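Carbonic anhydrase (Coccomyxa sp. PA, PDB 3UCJ) probably catalyses the reversible hydration of carbon dioxide to hydrogencarbonate and a proton, as a zinc-dependent beta-class carbonic anhydrase. Local coordinates at residues Asn59-Pro62 with Gly63-Phe66; Leu86-Thr89 with Val90-Lys94; Arg213-Leu216 with Lys217-Cys220; Cys220-Ser223 with Glu224-Ala227. All blocks are in the same frame, centred on the assembly; numbering follows the deposited sequence. Where two conformers were deposited one is given.

Contact 1. Residues Asn59-Pro62 with Gly63-Phe66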
loop_
_atom_site.group_PDB
_atom_site.type_symbol
_atom_site.label_atom_id
_atom_site.label_comp_id
_atom_site.label_asym_id
_atom_site.label_seq_id
_atom_site.Cartn_x
_atom_site.Cartn_y
_atom_site.Cartn_z
ATOM N N ASN A 59 31.836 -3.066 -6.588
ATOM C CA ASN A 59 32.984 -3.251 -5.654
ATOM C C ASN A 59 32.980 -2.283 -4.488
ATOM O O ASN A 59 34.003 -1.594 -4.205
ATOM C CB ASN A 59 34.308 -3.061 -6.438
ATOM C CG ASN A 59 35.522 -3.766 -5.769
ATOM O OD1 ASN A 59 35.395 -4.754 -5.026
ATOM N ND2 ASN A 59 36.710 -3.257 -6.080
ATOM N N MET A 60 31.835 -2.186 -3.827
ATOM C CA MET A 60 31.660 -1.288 -2.676
ATOM C C MET A 60 31.767 -2.027 -1.384
ATOM O O MET A 60 31.407 -3.243 -1.300
ATOM C CB MET A 60 30.320 -0.614 -2.728
ATOM C CG MET A 60 30.349 0.447 -3.775
ATOM S SD MET A 60 28.696 1.092 -3.980
ATOM C CE MET A 60 29.012 2.668 -4.756
ATOM N N ALA A 61 32.274 -1.324 -0.368
ATOM C CA ALA A 61 32.493 -1.975 0.913
ATOM C C ALA A 61 31.274 -1.639 1.781
ATOM O O ALA A 61 30.507 -0.740 1.427
ATOM C CB ALA A 61 33.812 -1.456 1.564
ATOM N N PRO A 62 31.114 -2.300 2.933
ATOM C CA PRO A 62 29.976 -1.863 3.780
ATOM C C PRO A 62 29.900 -0.348 4.114
ATOM O O PRO A 62 30.943 0.295 4.415
ATOM C CB PRO A 62 30.167 -2.702 5.055
ATOM C CG PRO A 62 30.814 -3.988 4.564
ATOM C CD PRO A 62 31.740 -3.543 3.436
ATOM N N GLY A 63 28.721 0.263 4.070
ATOM C CA GLY A 63 28.643 1.698 4.431
ATOM C C GLY A 63 28.626 2.674 3.247
ATOM O O GLY A 63 28.492 3.902 3.439
ATOM N N GLU A 64 28.724 2.151 2.016
ATOM C CA GLU A 64 28.723 3.014 0.838
ATOM C C GLU A 64 27.416 3.143 0.048
ATOM O O GLU A 64 27.192 4.175 -0.608
ATOM C CB GLU A 64 29.773 2.509 -0.142
ATOM C CG GLU A 64 31.199 2.572 0.447
ATOM C CD GLU A 64 32.199 2.386 -0.679
ATOM O OE1 GLU A 64 33.004 1.465 -0.614
ATOM O OE2 GLU A 64 32.124 3.150 -1.677
ATOM N N VAL A 65 26.593 2.111 0.043
ATOM C CA VAL A 65 25.373 2.180 -0.720
ATOM C C VAL A 65 24.180 1.576 0.018
ATOM O O VAL A 65 24.181 0.429 0.351
ATOM C CB VAL A 65 25.567 1.598 -2.136
ATOM C CG1 VAL A 65 25.943 0.188 -2.062
ATOM C CG2 VAL A 65 24.332 1.756 -2.966
ATOM N N PHE A 66 23.203 2.427 0.263
ATOM C CA PHE A 66 21.932 2.097 0.859
ATOM C C PHE A 66 21.074 1.521 -0.266
ATOM O O PHE A 66 21.081 2.039 -1.333
ATOM C CB PHE A 66 21.314 3.370 1.378
ATOM C CG PHE A 66 20.266 3.192 2.430
ATOM C CD1 PHE A 66 20.573 3.316 3.756
ATOM C CD2 PHE A 66 18.970 2.998 2.088
ATOM C CE1 PHE A 66 19.630 3.224 4.697
ATOM C CE2 PHE A 66 18.024 2.892 3.031
ATOM C CZ PHE A 66 18.342 3.007 4.343
HETATM O O HOH W 1 27.883 -0.609 0.668
#
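Ala61 to Glu64 form a type II beta turn, closed by a weak hydrogen bond from Glu64 N to Ala61 O at 3.4 Å, with Gly63 at a phi of 99° where any side chain would collide with Pro62 O. A water adds a second link, donating to Ala61 O and accepting from Val65 N. The side chain of Glu64 folds back across the turn: its OE1 takes the hydrogen of Ala61 N at 2.9 Å in a nearly straight bond (176°), met from above the carboxylate plane. OE2 of Glu64 lies 3.9 Å from Met60 CG, where the two side chains pass at a slant. Without the carboxylate, as with an alanine, Ala61 N would probably lose its acceptor and the start of the turn be less firmly held. Met60 continues extended past CG, chi2 173°, and carries SD to 3.5 Å from Val65 CG1, the two side chains meeting at about a right angle. The turn joins helix 54-57 to strand 65-70. Met60 and Val65 pack on Tyr42 of the adjacent strand 42-47, Met60 O accepts from Gln56 of the second subunit, and Phe66 already pairs through its backbone with Tyr42 and Tyr44.

Contact 2. Residues Leu86-Thr89 with Val90-Lys94. With AZM (5-acetamido-1,3,4-thiadiazole-2-sulfonamide), chain I.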
loop_
_atom_site.group_PDB
_atom_site.type_symbol
_atom_site.label_atom_id
_atom_site.label_comp_id
_atom_site.label_asym_id
_atom_site.label_seq_id
_atom_site.Cartn_x
_atom_site.Cartn_y
_atom_site.Cartn_z
ATOM N N LEU A 86 13.797 6.124 0.202
ATOM C CA LEU A 86 14.073 7.445 -0.397
ATOM C C LEU A 86 14.100 8.534 0.695
ATOM O O LEU A 86 15.044 9.379 0.739
ATOM C CB LEU A 86 13.020 7.798 -1.458
ATOM C CG LEU A 86 13.201 8.866 -2.519
ATOM C CD1 LEU A 86 14.606 8.760 -3.263
ATOM C CD2 LEU A 86 11.996 8.754 -3.481
ATOM N N GLU A 87 13.079 8.592 1.515
ATOM C CA GLU A 87 12.961 9.696 2.510
ATOM C C GLU A 87 14.115 9.605 3.545
ATOM O O GLU A 87 14.821 10.632 3.797
ATOM C CB GLU A 87 11.659 9.593 3.295
ATOM C CG GLU A 87 11.495 10.743 4.274
ATOM C CD GLU A 87 10.165 10.654 5.042
ATOM O OE1 GLU A 87 10.177 9.923 6.026
ATOM O OE2 GLU A 87 9.182 11.365 4.754
ATOM N N TYR A 88 14.387 8.426 4.084
ATOM C CA TYR A 88 15.453 8.288 5.084
ATOM C C TYR A 88 16.857 8.704 4.535
ATOM O O TYR A 88 17.605 9.458 5.211
ATOM C CB TYR A 88 15.489 6.894 5.738
ATOM C CG TYR A 88 16.579 6.872 6.802
ATOM C CD1 TYR A 88 16.419 7.646 7.954
ATOM C CD2 TYR A 88 17.735 6.151 6.613
ATOM C CE1 TYR A 88 17.438 7.695 8.959
ATOM C CE2 TYR A 88 18.748 6.141 7.611
ATOM C CZ TYR A 88 18.565 6.985 8.783
ATOM O OH TYR A 88 19.594 6.977 9.731
ATOM N N THR A 89 17.173 8.242 3.321
ATOM C CA THR A 89 18.454 8.497 2.716
ATOM C C THR A 89 18.597 9.968 2.334
ATOM O O THR A 89 19.684 10.523 2.584
ATOM C CB THR A 89 18.800 7.647 1.452
ATOM O OG1 THR A 89 17.747 7.835 0.511
ATOM C CG2 THR A 89 18.949 6.149 1.892
ATOM N N VAL A 90 17.554 10.576 1.769
ATOM C CA VAL A 90 17.691 11.938 1.258
ATOM C C VAL A 90 17.666 12.915 2.463
ATOM O O VAL A 90 18.478 13.877 2.534
ATOM C CB VAL A 90 16.589 12.298 0.238
ATOM C CG1 VAL A 90 16.563 13.769 -0.074
ATOM C CG2 VAL A 90 16.740 11.480 -1.116
ATOM N N ASP A 91 16.728 12.703 3.367
ATOM C CA ASP A 91 16.481 13.696 4.415
ATOM C C ASP A 91 17.408 13.541 5.617
ATOM O O ASP A 91 17.793 14.580 6.278
ATOM C CB ASP A 91 15.053 13.654 4.887
ATOM C CG ASP A 91 14.063 14.131 3.845
ATOM O OD1 ASP A 91 14.435 14.596 2.747
ATOM O OD2 ASP A 91 12.860 14.141 4.165
ATOM N N HIS A 92 17.787 12.317 5.975
ATOM C CA HIS A 92 18.561 12.108 7.171
ATOM C C HIS A 92 19.975 11.761 6.883
ATOM O O HIS A 92 20.914 12.343 7.443
ATOM C CB HIS A 92 17.941 11.012 8.011
ATOM C CG HIS A 92 16.638 11.387 8.611
ATOM N ND1 HIS A 92 16.525 11.878 9.893
ATOM C CD2 HIS A 92 15.379 11.274 8.136
ATOM C CE1 HIS A 92 15.248 12.069 10.182
ATOM N NE2 HIS A 92 14.536 11.724 9.125
ATOM N N LEU A 93 20.196 10.847 5.968
ATOM C CA LEU A 93 21.586 10.559 5.655
ATOM C C LEU A 93 22.280 11.607 4.737
ATOM O O LEU A 93 23.518 11.557 4.623
ATOM C CB LEU A 93 21.714 9.187 5.040
ATOM C CG LEU A 93 21.299 8.037 5.978
ATOM C CD1 LEU A 93 21.642 6.710 5.288
ATOM C CD2 LEU A 93 22.085 8.086 7.375
ATOM N N LYS A 94 21.464 12.380 4.005
ATOM C CA LYS A 94 21.883 13.353 2.990
ATOM C C LYS A 94 22.798 12.698 1.992
ATOM O O LYS A 94 23.939 13.159 1.713
ATOM C CB LYS A 94 22.507 14.630 3.654
ATOM C CG LYS A 94 21.626 15.203 4.726
ATOM C CD LYS A 94 22.481 16.130 5.681
ATOM C CE LYS A 94 21.728 16.563 6.962
ATOM N NZ LYS A 94 20.819 17.708 6.623
HETATM C C1 AZM I . 17.795 3.030 9.423
HETATM C C2 AZM I . 16.638 4.901 10.435
HETATM C C3 AZM I . 14.484 5.821 10.758
HETATM C C4 AZM I . 13.606 6.962 11.185
HETATM N N1 AZM I . 19.159 0.705 9.542
HETATM N N2 AZM I . 17.885 4.824 10.851
HETATM N N3 AZM I . 18.653 3.725 10.219
HETATM N N4 AZM I . 15.803 5.834 11.004
HETATM O O1 AZM I . 19.367 2.235 7.611
HETATM O O2 AZM I . 17.078 1.255 8.072
HETATM O O3 AZM I . 13.953 4.860 10.196
HETATM S S1 AZM I . 18.438 1.687 8.555
HETATM S S2 AZM I . 16.204 3.669 9.354
HETATM O O HOH W 2 11.848 11.434 8.444
HETATM O O HOH W 3 10.220 14.031 3.830
#
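Tyr88 packs closely against His92 and Leu93, one turn on. Its CE2 lies 3.6 Å from Leu93 CG and its CE1 3.5 Å from His92 CB; in the conformer given, the His92 ring is tilted 24° to that of Tyr88 but displaced. Tyr88 O is gripped by two amides, His92 N from above the carbonyl plane and Leu93 N within it, each at 3.0 Å, in a pi-type turn. With CG trans to the backbone N (chi1 -177°), the ring reaches acetazolamide, whose C2 sits 3.2 Å above one face. Tyr88 lines this pocket with Gln38 and Phe66; Thr123 of the second subunit packs on it, consistent with the interface active site of beta-class enzymes. Replacement of Tyr88 by a serine is likely to uncover the thiadiazole and open a gap beside Leu93. His92 and Asp91 form the solvent side, whereas Glu87 is buried and bonded to the second subunit's Thr123 and Val122. One water donates to Glu87 OE2 and Asp91 OD2; another, 2.8 Å from His92 NE2 in that conformer, donates weakly to Glu87 OE1. Glu87 OE2 and Asp91 OD2 lie 4.6 Å apart; like charges there would probably repel, offset by the shared water and Asp91's salt bridge to Arg177.

Contact 3. Residues Arg213-Leu216 with Lys217-Cys220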
loop_
_atom_site.group_PDB
_atom_site.type_symbol
_atom_site.label_atom_id
_atom_site.label_comp_id
_atom_site.label_asym_id
_atom_site.label_seq_id
_atom_site.Cartn_x
_atom_site.Cartn_y
_atom_site.Cartn_z
ATOM N N ARG A 213 12.615 12.508 -21.558
ATOM C CA ARG A 213 11.609 12.641 -22.622
ATOM C C ARG A 213 10.357 13.295 -22.081
ATOM O O ARG A 213 9.889 14.309 -22.600
ATOM C CB ARG A 213 11.205 11.250 -23.123
ATOM C CG ARG A 213 12.013 10.631 -24.295
ATOM C CD ARG A 213 11.060 9.750 -25.191
ATOM N NE ARG A 213 9.927 10.544 -25.755
ATOM C CZ ARG A 213 9.540 10.561 -27.048
ATOM N NH1 ARG A 213 10.163 9.825 -27.958
ATOM N NH2 ARG A 213 8.521 11.321 -27.444
ATOM N N ALA A 214 9.789 12.701 -21.016
ATOM C CA ALA A 214 8.647 13.301 -20.343
ATOM C C ALA A 214 9.005 14.667 -19.712
ATOM O O ALA A 214 10.135 14.881 -19.313
ATOM C CB ALA A 214 8.080 12.338 -19.282
ATOM N N ASP A 215 8.032 15.560 -19.631
ATOM C CA ASP A 215 8.229 16.939 -19.207
ATOM C C ASP A 215 8.037 17.113 -17.695
ATOM O O ASP A 215 6.892 17.289 -17.189
ATOM C CB ASP A 215 7.237 17.828 -19.994
ATOM C CG ASP A 215 7.451 19.359 -19.804
ATOM O OD1 ASP A 215 6.817 20.099 -20.633
ATOM O OD2 ASP A 215 8.117 19.849 -18.853
ATOM N N LEU A 216 9.151 17.066 -16.980
ATOM C CA LEU A 216 9.117 17.207 -15.517
ATOM C C LEU A 216 8.633 18.573 -15.101
ATOM O O LEU A 216 7.907 18.731 -14.102
ATOM C CB LEU A 216 10.475 16.873 -14.882
ATOM C CG LEU A 216 10.608 16.798 -13.338
ATOM C CD1 LEU A 216 9.514 15.779 -12.719
ATOM C CD2 LEU A 216 12.021 16.444 -12.870
ATOM N N LYS A 217 9.100 19.623 -15.817
ATOM C CA LYS A 217 8.621 20.952 -15.477
ATOM C C LYS A 217 7.072 21.116 -15.532
ATOM O O LYS A 217 6.445 21.700 -14.594
ATOM C CB LYS A 217 9.338 22.070 -16.355
ATOM C CG LYS A 217 8.764 23.466 -16.053
ATOM C CD LYS A 217 9.560 24.586 -16.805
ATOM C CE LYS A 217 8.832 25.962 -16.710
ATOM N NZ LYS A 217 9.638 26.949 -17.580
ATOM N N GLN A 218 6.441 20.652 -16.607
ATOM C CA GLN A 218 4.991 20.792 -16.744
ATOM C C GLN A 218 4.330 19.910 -15.636
ATOM O O GLN A 218 3.286 20.266 -15.111
ATOM C CB GLN A 218 4.522 20.269 -18.110
ATOM C CG GLN A 218 3.043 20.427 -18.321
ATOM C CD GLN A 218 2.638 20.018 -19.699
ATOM O OE1 GLN A 218 2.660 20.823 -20.616
ATOM N NE2 GLN A 218 2.333 18.754 -19.874
ATOM N N HIS A 219 4.971 18.779 -15.309
ATOM C CA HIS A 219 4.390 17.891 -14.229
ATOM C C HIS A 219 4.361 18.627 -12.908
ATOM O O HIS A 219 3.389 18.543 -12.115
ATOM C CB HIS A 219 5.206 16.623 -14.117
ATOM C CG HIS A 219 4.820 15.775 -12.937
ATOM N ND1 HIS A 219 3.706 14.957 -12.959
ATOM C CD2 HIS A 219 5.418 15.568 -11.732
ATOM C CE1 HIS A 219 3.634 14.272 -11.818
ATOM N NE2 HIS A 219 4.652 14.629 -11.042
ATOM N N CYS A 220 5.421 19.390 -12.643
ATOM C CA CYS A 220 5.538 20.101 -11.344
ATOM C C CYS A 220 4.778 21.410 -11.289
ATOM O O CYS A 220 4.135 21.778 -10.262
ATOM C CB CYS A 220 7.017 20.290 -10.961
ATOM S SG CYS A 220 7.970 18.844 -10.663
#
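Asp215 OD2 accepts from Gln218 N at 2.9 Å (164°), the capping bond that opens the short helix 216-220; Asp215, Leu216 and Lys217 are the residues round which this contact is built. Asp215 stands at the N-cap. Its side chain swings away from its own N (chi1 -172°), which brings the carboxylate back to the amide of Gln218, the donor lying well above the carboxylate plane. OD1 of Asp215 meanwhile rests against Gln218 CB at 3.4 Å, and the two side chains cross at about a right angle. The backbone of Asp215 takes part as well, its O accepting from His219 N at 3.1 Å.

Leu216 is the apolar counterpart. Its O receives Cys220 N at 3.0 Å, while its CD1 comes within 4.0 Å of Cys220 SG and 4.2 Å of His219 CD2. The Leu216 side chain also packs on Met205 and Ala208 of helix 205-211 and on Cys166 and Ala167 of helix 146-167. The side chain of Lys217 meets Asp215 OD2 through CB, at 3.6 Å, before its extended chain leads away.

The third subunit also reaches this turn: its Asp135 is hydrogen-bonded to His219 ND1. Chemically, the contact divides its work. A negative carboxylate at the N-terminal end satisfies a backbone N-H that has no helical carbonyl before it and would probably interact well with the helix dipole, while one leucine ties the same turn to the neighbouring helices.

Contact 4. Residues Cys220-Ser223 with Glu224-Ala227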
loop_
_atom_site.group_PDB
_atom_site.type_symbol
_atom_site.label_atom_id
_atom_site.label_comp_id
_atom_site.label_asym_id
_atom_site.label_seq_id
_atom_site.Cartn_x
_atom_site.Cartn_y
_atom_site.Cartn_z
ATOM N N CYS A 220 5.421 19.390 -12.643
ATOM C CA CYS A 220 5.538 20.101 -11.344
ATOM C C CYS A 220 4.778 21.410 -11.289
ATOM O O CYS A 220 4.135 21.778 -10.262
ATOM C CB CYS A 220 7.017 20.290 -10.961
ATOM S SG CYS A 220 7.970 18.844 -10.663
ATOM N N PHE A 221 4.731 22.088 -12.440
ATOM C CA PHE A 221 4.006 23.381 -12.551
ATOM C C PHE A 221 2.940 23.295 -13.598
ATOM O O PHE A 221 2.974 24.033 -14.615
ATOM C CB PHE A 221 5.039 24.488 -12.923
ATOM C CG PHE A 221 6.140 24.618 -11.899
ATOM C CD1 PHE A 221 7.408 24.076 -12.127
ATOM C CD2 PHE A 221 5.911 25.325 -10.708
ATOM C CE1 PHE A 221 8.416 24.176 -11.159
ATOM C CE2 PHE A 221 6.926 25.441 -9.755
ATOM C CZ PHE A 221 8.164 24.852 -9.966
ATOM N N PHE A 222 1.944 22.445 -13.383
ATOM C CA PHE A 222 0.955 22.246 -14.400
ATOM C C PHE A 222 0.078 23.454 -14.638
ATOM O O PHE A 222 -0.221 23.736 -15.782
ATOM C CB PHE A 222 0.070 21.053 -14.066
ATOM C CG PHE A 222 -0.699 20.582 -15.230
ATOM C CD1 PHE A 222 -0.109 19.743 -16.151
ATOM C CD2 PHE A 222 -2.012 20.976 -15.415
ATOM C CE1 PHE A 222 -0.828 19.324 -17.250
ATOM C CE2 PHE A 222 -2.759 20.551 -16.531
ATOM C CZ PHE A 222 -2.118 19.690 -17.444
ATOM N N SER A 223 -0.344 24.114 -13.558
ATOM C CA SER A 223 -1.186 25.303 -13.539
ATOM C C SER A 223 -0.761 26.395 -14.535
ATOM O O SER A 223 -1.622 27.108 -15.081
ATOM C CB SER A 223 -1.098 25.942 -12.174
ATOM O OG SER A 223 -2.139 25.399 -11.453
ATOM N N GLU A 224 0.544 26.481 -14.777
ATOM C CA GLU A 224 1.132 27.412 -15.735
ATOM C C GLU A 224 0.878 27.067 -17.238
ATOM O O GLU A 224 0.936 27.962 -18.113
ATOM C CB GLU A 224 2.618 27.682 -15.366
ATOM C CG GLU A 224 2.736 28.673 -14.148
ATOM C CD GLU A 224 3.946 28.435 -13.203
ATOM O OE1 GLU A 224 5.123 28.468 -13.670
ATOM O OE2 GLU A 224 3.714 28.232 -11.968
ATOM N N SER A 225 0.516 25.812 -17.522
ATOM C CA SER A 225 -0.064 25.443 -18.840
ATOM C C SER A 225 -1.598 25.767 -19.026
ATOM O O SER A 225 -2.158 25.568 -20.121
ATOM C CB SER A 225 0.282 23.974 -19.228
ATOM O OG SER A 225 -0.745 23.053 -18.857
ATOM N N LEU A 226 -2.294 26.257 -18.004
ATOM C CA LEU A 226 -3.740 26.552 -18.210
ATOM C C LEU A 226 -3.931 28.028 -18.595
ATOM O O LEU A 226 -2.975 28.822 -18.450
ATOM C CB LEU A 226 -4.621 26.181 -16.981
ATOM C CG LEU A 226 -4.425 24.799 -16.332
ATOM C CD1 LEU A 226 -5.210 24.630 -15.017
ATOM C CD2 LEU A 226 -4.685 23.699 -17.377
ATOM N N ALA A 227 -5.148 28.378 -19.061
ATOM C CA ALA A 227 -5.547 29.789 -19.342
ATOM C C ALA A 227 -5.068 30.787 -18.261
ATOM O O ALA A 227 -5.302 30.599 -17.037
ATOM C CB ALA A 227 -7.082 29.923 -19.543
ATOM O OXT ALA A 227 -4.416 31.793 -18.608
HETATM O O HOH W 4 -2.704 29.313 -15.323
#
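Glu224 turns back to lie beside Phe221, both side chains pointing the same way, and its atoms can be followed outward one at a time. CB of Glu224 starts 3.7 Å from Phe221 O. CG, still close to the backbone, is 4.2 Å from Ser223 C. A bend at chi2 (147°) then directs the chain along the phenylalanine, with Glu224 CD 4.1 Å from Phe221 CB. At the tip OE1 stays near that same CB, whereas Glu224 OE2 moves on to Phe221 CD2 at 3.9 Å, the carboxylate inclined 39° to the ring. These are loose van der Waals contacts at the surface.

Phe222 supplies the more enclosed half. Ser225 OG sits above one face of its ring, over the centre and 3.8 Å from the plane, while Leu226 CD2 approaches Phe222 CE2 at 3.8 Å with the two side chains crossing at about a right angle.

The backbone explains why residues three apart meet. Ser225 N bonds to Phe222 O at 2.8 Å and Leu226 N to Ser223 O at 3.1 Å, with a weak bond from Glu224 N to Phe221 O before them. The third subunit borders this tail: Phe221 meets its His116 edge-to-face, and Ser225 and Ala227 bond to it through their backbone. Successive i to i+3 bonds are the mark of a short 3-10 helix, here in a C-terminal tail that lies along a subunit interface.

Overall arrangement
Two pairs emerge. Contact 1 leads into an outermost strand of the sheet and contact 2 lies on helix 80-92, which follows it; both are partly buried, border the second subunit and touch through Phe66, whose ring packs on Thr89, Leu93 and Tyr88. Phe66 and Tyr88 line the same inhibitor pocket. Contacts 3 and 4 share Cys220, lie on the other side of the chain's centre from contact 1, and face the third subunit; contact 3 is partly buried, contact 4 a surface contact. Chemistry follows place. A folded-back carboxylate serves a backbone amide in contacts 1 and 3. Contact 2 combines aromatic packing with hydrated charges, whereas contact 4 relies on phenylalanine rings and short backbone bonds.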